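Geranyltranstransferase (Enterococcus faecalis, PDB 3P8L) probably catalyses the magnesium-dependent condensation of isopentenyl diphosphate with geranyl diphosphate to give farnesyl diphosphate and diphosphate. Local coordinates at residues M25-I29 with M42-H47; F28-Y32 with Q130-L134. All blocks are in the same frame, centred on the assembly; numbering follows the deposited sequence.

In the fold
Both contacts start from the C-terminal end of helix 13-31, the first long helix of the chain. Interaction 1 closes the short loop: the chain turns after residue 31 and comes back as helix 36-47, so that 25-29 meets 42-47 with only twelve residues between them. Interaction 2 closes a far longer one, from 28-32 to 130-134 at the end of helix 114-133; the two loops start from the same overlapping stretch, and helix 36-47 lies within the longer one. The contacts share Phe28 and Ile29, which divide the work: Ile29 serves helix 36-47, Phe28 serves helix 114-133. Their centres lie about 11 Å apart, and together they tie the N-terminal helical hairpin to a helix at the subunit interface.

Interaction 1 of 2, residues M25-I29 with M42-H47; sequences MVDFI and MLYSIH
Val26 and Leu43 cross at about a right angle, with Val26 CG1 4.0 Å from Leu43 CD2, and aliphatic contacts of this kind make up most of the interface. At the buried side Met25 bends at its thioether (chi3 79°), turning CE toward Ile46 CG1, 3.8 Å away; this side chain also touches Ala78 and Met82 of helix 71-92. Ile29, in one of its two modelled conformers, uses both branches. Its CD1 meets Ile46 CD1 head-on at 3.6 Å, while CG2, anti to the backbone N, lies 3.7 Å from Leu43 CD2 as the two side chains run alongside in opposite senses. That Leu43 methyl thus sits between Val26 and Ile29, residues about one helical turn apart.

One ring takes part: at the more exposed margin Val26 CG2 comes obliquely to His47 CE1, 3.5 Å away.

Among the polar groups, the Ile46 carbonyl turns to a partner elsewhere and accepts a hydrogen bond from Arg52. The short helical segments run almost exactly antiparallel, at 177° with axes 10.5 Å apart, as in a helical hairpin, here the N-terminal one of the all-helical isoprenoid synthase fold.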
loop_
_atom_site.group_PDB
_atom_site.type_symbol
_atom_site.label_atom_id
_atom_site.label_comp_id
_atom_site.label_asym_id
_atom_site.label_seq_id
_atom_site.Cartn_x
_atom_site.Cartn_y
_atom_site.Cartn_z
ATOM N N MET A 25 12.353 10.634 -2.341
ATOM C CA MET A 25 11.056 10.353 -2.973
ATOM C C MET A 25 11.215 10.336 -4.486
ATOM O O MET A 25 10.855 9.353 -5.141
ATOM C CB MET A 25 10.019 11.409 -2.595
ATOM C CG MET A 25 9.498 11.342 -1.172
ATOM S SD MET A 25 8.307 12.653 -0.830
ATOM C CE MET A 25 6.914 11.959 -1.581
ATOM N N VAL A 26 11.799 11.410 -5.020
ATOM C CA VAL A 26 11.945 11.584 -6.463
ATOM C C VAL A 26 12.841 10.490 -7.069
ATOM O O VAL A 26 12.473 9.882 -8.091
ATOM C CB VAL A 26 12.420 13.034 -6.807
ATOM C CG1 VAL A 26 13.004 13.134 -8.204
ATOM C CG2 VAL A 26 11.281 14.036 -6.604
ATOM N N ASP A 27 13.987 10.233 -6.431
ATOM C CA ASP A 27 14.911 9.199 -6.900
ATOM C C ASP A 27 14.235 7.854 -6.857
ATOM O O ASP A 27 14.400 7.092 -7.784
ATOM C CB ASP A 27 16.188 9.086 -6.047
ATOM C CG ASP A 27 17.111 10.295 -6.189
ATOM O OD1 ASP A 27 16.892 11.126 -7.074
ATOM O OD2 ASP A 27 18.062 10.426 -5.399
ATOM N N PHE A 28 13.498 7.569 -5.773
ATOM C CA PHE A 28 12.821 6.288 -5.641
ATOM C C PHE A 28 11.787 6.076 -6.738
ATOM O O PHE A 28 11.734 4.991 -7.311
ATOM C CB PHE A 28 12.176 6.060 -4.258
ATOM C CG PHE A 28 11.677 4.673 -4.081
ATOM C CD1 PHE A 28 10.322 4.375 -4.213
ATOM C CD2 PHE A 28 12.571 3.639 -3.857
ATOM C CE1 PHE A 28 9.872 3.077 -4.099
ATOM C CE2 PHE A 28 12.125 2.323 -3.733
ATOM C CZ PHE A 28 10.772 2.047 -3.856
ATOM N N ILE A 29 11.008 7.111 -7.040
ATOM C CA ILE A 29 9.979 7.012 -8.082
ATOM C C ILE A 29 10.621 6.870 -9.470
ATOM O O ILE A 29 10.208 6.030 -10.262
ATOM C CB ILE A 29 8.958 8.185 -8.025
ATOM C CG1 ILE A 29 7.823 7.860 -7.060
ATOM C CG2 ILE A 29 8.300 8.428 -9.373
ATOM C CD1 ILE A 29 8.052 8.290 -5.649
ATOM N N MET A 42 3.042 10.410 -10.945
ATOM C CA MET A 42 3.439 10.388 -9.531
ATOM C C MET A 42 4.360 11.566 -9.218
ATOM O O MET A 42 4.163 12.257 -8.221
ATOM C CB MET A 42 4.077 9.029 -9.156
ATOM C CG MET A 42 3.073 7.864 -9.174
ATOM S SD MET A 42 3.579 6.166 -8.736
ATOM C CE MET A 42 4.852 5.961 -9.953
ATOM N N LEU A 43 5.360 11.799 -10.071
ATOM C CA LEU A 43 6.278 12.928 -9.879
ATOM C C LEU A 43 5.538 14.261 -9.958
ATOM O O LEU A 43 5.884 15.203 -9.262
ATOM C CB LEU A 43 7.419 12.912 -10.903
ATOM C CG LEU A 43 8.543 11.874 -10.825
ATOM C CD1 LEU A 43 9.487 11.984 -12.040
ATOM C CD2 LEU A 43 9.349 12.016 -9.531
ATOM N N TYR A 44 4.510 14.352 -10.804
ATOM C CA TYR A 44 3.736 15.585 -10.861
ATOM C C TYR A 44 3.197 15.963 -9.477
ATOM O O TYR A 44 3.392 17.097 -9.013
ATOM C CB TYR A 44 2.579 15.487 -11.862
ATOM C CG TYR A 44 1.669 16.696 -11.806
ATOM C CD1 TYR A 44 2.043 17.893 -12.421
ATOM C CD2 TYR A 44 0.433 16.635 -11.175
ATOM C CE1 TYR A 44 1.213 19.018 -12.388
ATOM C CE2 TYR A 44 -0.405 17.761 -11.107
ATOM C CZ TYR A 44 0.007 18.954 -11.724
ATOM O OH TYR A 44 -0.789 20.076 -11.699
ATOM N N SER A 45 2.558 15.004 -8.815
ATOM C CA SER A 45 1.902 15.267 -7.544
ATOM C C SER A 45 2.889 15.493 -6.400
ATOM O O SER A 45 2.580 16.221 -5.465
ATOM C CB SER A 45 0.952 14.135 -7.189
ATOM O OG SER A 45 -0.178 14.134 -8.045
ATOM N N ILE A 46 4.061 14.867 -6.482
ATOM C CA ILE A 46 5.163 15.160 -5.555
ATOM C C ILE A 46 5.697 16.593 -5.754
ATOM O O ILE A 46 5.780 17.376 -4.786
ATOM C CB ILE A 46 6.306 14.109 -5.685
ATOM C CG1 ILE A 46 5.849 12.757 -5.158
ATOM C CG2 ILE A 46 7.568 14.541 -4.926
ATOM C CD1 ILE A 46 6.664 11.632 -5.713
ATOM N N HIS A 47 6.000 16.960 -6.986
ATOM C CA HIS A 47 6.582 18.255 -7.325
ATOM C C HIS A 47 5.651 19.445 -7.190
ATOM O O HIS A 47 6.079 20.567 -7.215
ATOM C CB HIS A 47 7.093 18.253 -8.742
ATOM C CG HIS A 47 8.367 17.510 -8.932
ATOM N ND1 HIS A 47 9.418 17.591 -8.053
ATOM C CD2 HIS A 47 8.767 16.687 -9.922
ATOM C CE1 HIS A 47 10.403 16.837 -8.487
ATOM N NE2 HIS A 47 10.035 16.281 -9.621
#

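Interaction 2 of 2, residues F28-Y32 with Q130-L134; sequences FIAEY and QLLSL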
loop_
_atom_site.group_PDB
_atom_site.type_symbol
_atom_site.label_atom_id
_atom_site.label_comp_id
_atom_site.label_asym_id
_atom_site.label_seq_id
_atom_site.Cartn_x
_atom_site.Cartn_y
_atom_site.Cartn_z
ATOM N N PHE A 28 13.498 7.569 -5.773
ATOM C CA PHE A 28 12.821 6.288 -5.641
ATOM C C PHE A 28 11.787 6.076 -6.738
ATOM O O PHE A 28 11.734 4.991 -7.311
ATOM C CB PHE A 28 12.176 6.060 -4.258
ATOM C CG PHE A 28 11.677 4.673 -4.081
ATOM C CD1 PHE A 28 10.322 4.375 -4.213
ATOM C CD2 PHE A 28 12.571 3.639 -3.857
ATOM C CE1 PHE A 28 9.872 3.077 -4.099
ATOM C CE2 PHE A 28 12.125 2.323 -3.733
ATOM C CZ PHE A 28 10.772 2.047 -3.856
ATOM N N ILE A 29 11.008 7.111 -7.040
ATOM C CA ILE A 29 9.979 7.012 -8.082
ATOM C C ILE A 29 10.621 6.870 -9.470
ATOM O O ILE A 29 10.208 6.030 -10.262
ATOM C CB ILE A 29 8.958 8.185 -8.025
ATOM C CG1 ILE A 29 7.823 7.860 -7.060
ATOM C CG2 ILE A 29 8.300 8.428 -9.373
ATOM C CD1 ILE A 29 8.052 8.290 -5.649
ATOM N N ALA A 30 11.656 7.662 -9.748
ATOM C CA ALA A 30 12.338 7.618 -11.053
ATOM C C ALA A 30 13.029 6.276 -11.295
ATOM O O ALA A 30 13.012 5.761 -12.401
ATOM C CB ALA A 30 13.349 8.771 -11.171
ATOM N N GLU A 31 13.599 5.696 -10.245
ATOM C CA GLU A 31 14.365 4.472 -10.401
ATOM C C GLU A 31 13.527 3.181 -10.315
ATOM O O GLU A 31 13.867 2.210 -10.956
ATOM C CB GLU A 31 15.532 4.443 -9.410
ATOM C CG GLU A 31 16.631 5.494 -9.718
ATOM C CD GLU A 31 17.510 5.859 -8.502
ATOM O OE1 GLU A 31 17.656 5.033 -7.573
ATOM O OE2 GLU A 31 18.063 6.981 -8.482
ATOM N N TYR A 32 12.440 3.167 -9.543
ATOM C CA TYR A 32 11.682 1.928 -9.330
ATOM C C TYR A 32 10.299 1.974 -9.992
ATOM O O TYR A 32 9.346 1.371 -9.503
ATOM C CB TYR A 32 11.533 1.627 -7.835
ATOM C CG TYR A 32 12.792 1.131 -7.142
ATOM C CD1 TYR A 32 13.881 1.990 -6.899
ATOM C CD2 TYR A 32 12.889 -0.194 -6.709
ATOM C CE1 TYR A 32 15.028 1.534 -6.274
ATOM C CE2 TYR A 32 14.041 -0.665 -6.082
ATOM C CZ TYR A 32 15.099 0.200 -5.864
ATOM O OH TYR A 32 16.222 -0.263 -5.229
ATOM N N GLN A 130 7.263 -0.227 -0.385
ATOM C CA GLN A 130 8.491 -0.722 -1.015
ATOM C C GLN A 130 9.752 -0.010 -0.506
ATOM O O GLN A 130 10.729 -0.671 -0.113
ATOM C CB GLN A 130 8.437 -0.667 -2.542
ATOM C CG GLN A 130 9.618 -1.395 -3.186
ATOM C CD GLN A 130 9.526 -1.512 -4.698
ATOM O OE1 GLN A 130 8.780 -0.787 -5.354
ATOM N NE2 GLN A 130 10.300 -2.425 -5.259
ATOM N N LEU A 131 9.721 1.324 -0.513
ATOM C CA LEU A 131 10.829 2.118 0.007
ATOM C C LEU A 131 11.205 1.726 1.444
ATOM O O LEU A 131 12.378 1.444 1.717
ATOM C CB LEU A 131 10.553 3.631 -0.106
ATOM C CG LEU A 131 11.646 4.524 0.529
ATOM C CD1 LEU A 131 13.028 4.337 -0.136
ATOM C CD2 LEU A 131 11.231 5.998 0.537
ATOM N N LEU A 132 10.221 1.687 2.334
ATOM C CA LEU A 132 10.421 1.262 3.714
ATOM C C LEU A 132 11.034 -0.157 3.857
ATOM O O LEU A 132 11.951 -0.367 4.674
ATOM C CB LEU A 132 9.119 1.403 4.506
ATOM C CG LEU A 132 9.164 1.416 6.037
ATOM C CD1 LEU A 132 10.180 2.454 6.566
ATOM C CD2 LEU A 132 7.780 1.726 6.598
ATOM N N SER A 133 10.567 -1.091 3.026
ATOM C CA SER A 133 11.098 -2.470 2.957
ATOM C C SER A 133 12.556 -2.550 2.484
ATOM O O SER A 133 13.316 -3.445 2.910
ATOM C CB SER A 133 10.201 -3.349 2.069
ATOM O OG SER A 133 10.508 -3.185 0.703
ATOM N N LEU A 134 12.942 -1.604 1.627
ATOM C CA LEU A 134 14.298 -1.511 1.108
ATOM C C LEU A 134 15.193 -0.495 1.850
ATOM O O LEU A 134 16.314 -0.244 1.424
ATOM C CB LEU A 134 14.256 -1.154 -0.383
ATOM C CG LEU A 134 13.723 -2.240 -1.321
ATOM C CD1 LEU A 134 13.322 -1.628 -2.644
ATOM C CD2 LEU A 134 14.752 -3.379 -1.522
#
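With CG anti to the backbone N (chi1 -171°), the Phe28 ring extends from helix 13-31 to the last turn of helix 114-133, while Leu131, whose CG is likewise anti, sends its CD1 to within 3.8 Å of Phe28 CD2. The contact joins two helices of the all-alpha isoprenoid synthase fold, close to the subunit interface. Leu131 CB lies over the centre of the Phe28 ring, 3.9 Å from the centroid and only 4° off the ring normal, a CH-pi contact. Tyr32 CB covers the opposite face nearer the rim, so the ring is sandwiched. At its edge, in the ring plane, Gln130 CG meets Phe28 CZ at 3.7 Å, and the Gln130 amide stands nearly upright to the ring, at 85°.

Tyr32, the first residue past the helix, stacks with Phe28 and adds an outer layer: its CD2 lies 3.7 Å from Gln130 NE2. That amide nitrogen is hydrogen-bonded to Gln156 OE1 of the second subunit, which anchors the amide end from across the dimer. Leu134 approaches Tyr32 from the facing segment and places its CD1 3.6 Å from Tyr32 CE2.

The Gln130 carbonyl oxygen accepts two bonds, from Leu134 N at 3.0 Å and from Ser133 OG at 2.7 Å, the hydroxyl lying somewhat out of the carbonyl plane.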